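Local atomic coordinates of phosphoglycerol transferase GacH (Streptococcus pyogenes MGAS5005, PDB entry 6DGM), a protein that probably transfers glycerol phosphate onto the rhamnose polysaccharide of the streptococcal cell wall, this chain being its manganese-binding sulfatase-family domain. Residues A[100-105]-A[358-362]. Sequence-based numbering, arbitrary orientation.
Sequences LPFYNF and LKNIQ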
# COMPACT_ATOMS: atom_id res chain seq x y z
N LEU A 100 -4.37 -1.37 -9.76
CA LEU A 100 -4.73 -2.53 -10.56
C LEU A 100 -4.44 -3.80 -9.76
O LEU A 100 -3.28 -4.03 -9.39
CB LEU A 100 -3.93 -2.54 -11.85
CG LEU A 100 -4.17 -1.33 -12.78
CD1 LEU A 100 -3.23 -1.35 -13.96
CD2 LEU A 100 -5.64 -1.27 -13.25
N PRO A 101 -5.44 -4.63 -9.46
CA PRO A 101 -5.18 -5.77 -8.57
C PRO A 101 -4.39 -6.89 -9.23
O PRO A 101 -4.66 -7.32 -10.36
CB PRO A 101 -6.57 -6.25 -8.15
CG PRO A 101 -7.48 -5.75 -9.23
CD PRO A 101 -6.88 -4.48 -9.75
N PHE A 102 -3.44 -7.42 -8.46
CA PHE A 102 -2.66 -8.58 -8.88
C PHE A 102 -3.57 -9.76 -9.18
O PHE A 102 -3.29 -10.55 -10.09
CB PHE A 102 -1.69 -8.92 -7.74
CG PHE A 102 -0.53 -9.79 -8.13
CD1 PHE A 102 -0.30 -10.19 -9.43
CD2 PHE A 102 0.38 -10.17 -7.16
CE1 PHE A 102 0.80 -10.97 -9.75
CE2 PHE A 102 1.48 -10.95 -7.47
CZ PHE A 102 1.69 -11.35 -8.76
N TYR A 103 -4.67 -9.90 -8.44
CA TYR A 103 -5.53 -11.06 -8.61
C TYR A 103 -6.20 -11.11 -9.97
O TYR A 103 -6.75 -12.17 -10.32
CB TYR A 103 -6.56 -11.17 -7.48
CG TYR A 103 -7.52 -10.03 -7.31
CD1 TYR A 103 -8.50 -9.75 -8.27
CD2 TYR A 103 -7.51 -9.25 -6.15
CE1 TYR A 103 -9.38 -8.72 -8.12
CE2 TYR A 103 -8.40 -8.22 -5.99
CZ TYR A 103 -9.34 -7.95 -6.98
OH TYR A 103 -10.24 -6.91 -6.83
N ASN A 104 -6.18 -10.02 -10.74
CA ASN A 104 -6.72 -10.03 -12.10
C ASN A 104 -5.68 -10.31 -13.17
O ASN A 104 -6.05 -10.53 -14.32
CB ASN A 104 -7.43 -8.71 -12.41
CG ASN A 104 -8.80 -8.64 -11.78
OD1 ASN A 104 -9.39 -9.67 -11.43
ND2 ASN A 104 -9.33 -7.41 -11.68
N PHE A 105 -4.41 -10.35 -12.81
CA PHE A 105 -3.39 -10.73 -13.77
C PHE A 105 -3.23 -12.24 -13.79
O PHE A 105 -3.74 -12.96 -12.93
CB PHE A 105 -2.06 -10.06 -13.43
CG PHE A 105 -2.03 -8.58 -13.70
CD1 PHE A 105 -2.10 -8.09 -15.01
CD2 PHE A 105 -1.94 -7.68 -12.67
CE1 PHE A 105 -2.07 -6.73 -15.25
CE2 PHE A 105 -1.91 -6.32 -12.91
CZ PHE A 105 -1.97 -5.84 -14.18
N LEU A 358 -13.69 -3.46 -14.31
CA LEU A 358 -12.28 -3.28 -13.96
C LEU A 358 -11.35 -4.07 -14.88
O LEU A 358 -10.33 -3.54 -15.33
CB LEU A 358 -12.06 -3.67 -12.50
CG LEU A 358 -10.62 -3.58 -12.02
CD1 LEU A 358 -10.10 -2.16 -12.13
CD2 LEU A 358 -10.49 -4.08 -10.58
N LYS A 359 -11.69 -5.33 -15.17
CA LYS A 359 -10.80 -6.16 -15.98
C LYS A 359 -10.63 -5.58 -17.38
O LYS A 359 -9.54 -5.62 -17.95
CB LYS A 359 -11.33 -7.59 -16.06
CG LYS A 359 -11.19 -8.38 -14.76
CD LYS A 359 -11.95 -9.69 -14.78
CE LYS A 359 -11.79 -10.41 -13.45
NZ LYS A 359 -12.59 -11.65 -13.36
N ASN A 360 -11.71 -5.03 -17.96
CA ASN A 360 -11.59 -4.42 -19.28
C ASN A 360 -10.65 -3.22 -19.25
O ASN A 360 -9.82 -3.06 -20.15
CB ASN A 360 -12.96 -4.07 -19.84
CG ASN A 360 -13.61 -5.24 -20.55
OD1 ASN A 360 -13.15 -5.66 -21.61
ND2 ASN A 360 -14.66 -5.80 -19.96
N ILE A 361 -10.76 -2.38 -18.22
CA ILE A 361 -9.85 -1.24 -18.08
C ILE A 361 -8.42 -1.72 -17.87
O ILE A 361 -7.47 -1.22 -18.49
CB ILE A 361 -10.31 -0.34 -16.91
CG1 ILE A 361 -11.69 0.26 -17.20
CG2 ILE A 361 -9.25 0.74 -16.60
CD1 ILE A 361 -11.76 1.15 -18.45
N GLN A 362 -8.26 -2.69 -16.97
CA GLN A 362 -6.94 -3.21 -16.61
C GLN A 362 -6.26 -3.85 -17.81
O GLN A 362 -5.05 -3.67 -18.02
CB GLN A 362 -7.16 -4.22 -15.49
CG GLN A 362 -5.91 -4.84 -14.89
CD GLN A 362 -6.19 -5.51 -13.56
OE1 GLN A 362 -7.32 -5.49 -13.06
NE2 GLN A 362 -5.17 -6.14 -12.98
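With CG anti to the backbone N (chi1 -177°) and the rest of its chain extended, Q362 reaches off helix 349-365 and pushes its amide into the turn 101-105, where N104, its CG anti to the carbonyl carbon, holds its own amide toward the helix. There Q362 NE2 donates to the backbone O of P101 over 2.9 Å, and OE1 takes a hydrogen bond from N104 ND2 at 3.1 Å. N104 ND2 also donates to Q355 OE1, two turns before Q362 on the same helix and its stronger partner. Both acceptors on Q362 and P101 lie close to the plane of the donating amide, although each donor is tilted from the plane of the carbonyl it meets. The N104 and Q362 amides are turned 52° against each other. P101 O is gripped twice, since N104 N, in the i+3 bond that starts the 3-10 segment 102-104, approaches from the face opposite Q362 NE2. P101 O can only accept and N104 ND2 only donate, which sets the N and O ends of the buried amide. Its NE2 lies over one face of the F105 ring, 3.3 Å above the plane and displaced toward the rim, the amide nearly upright on the ring (80° between planes). The arrangement joins the loop after helix 89-98 in the sulfatase-type alpha/beta domain to a helix near the C-terminus, away from the manganese and glycerol phosphate site. Apolar contacts flank the amide: the L100 and Q362 side chains pass in opposite directions, L100 CD2 3.9 Å from Q362 CG, while P101 CG and L358 CD2 meet tip to tip at 3.7 Å. The aliphatic chain of K359 crosses N104 at about a right angle, bringing CE to 3.2 Å from N104 OD1. Helix 328-339 backs the interface, with Y329 against L100 and L333 against L358.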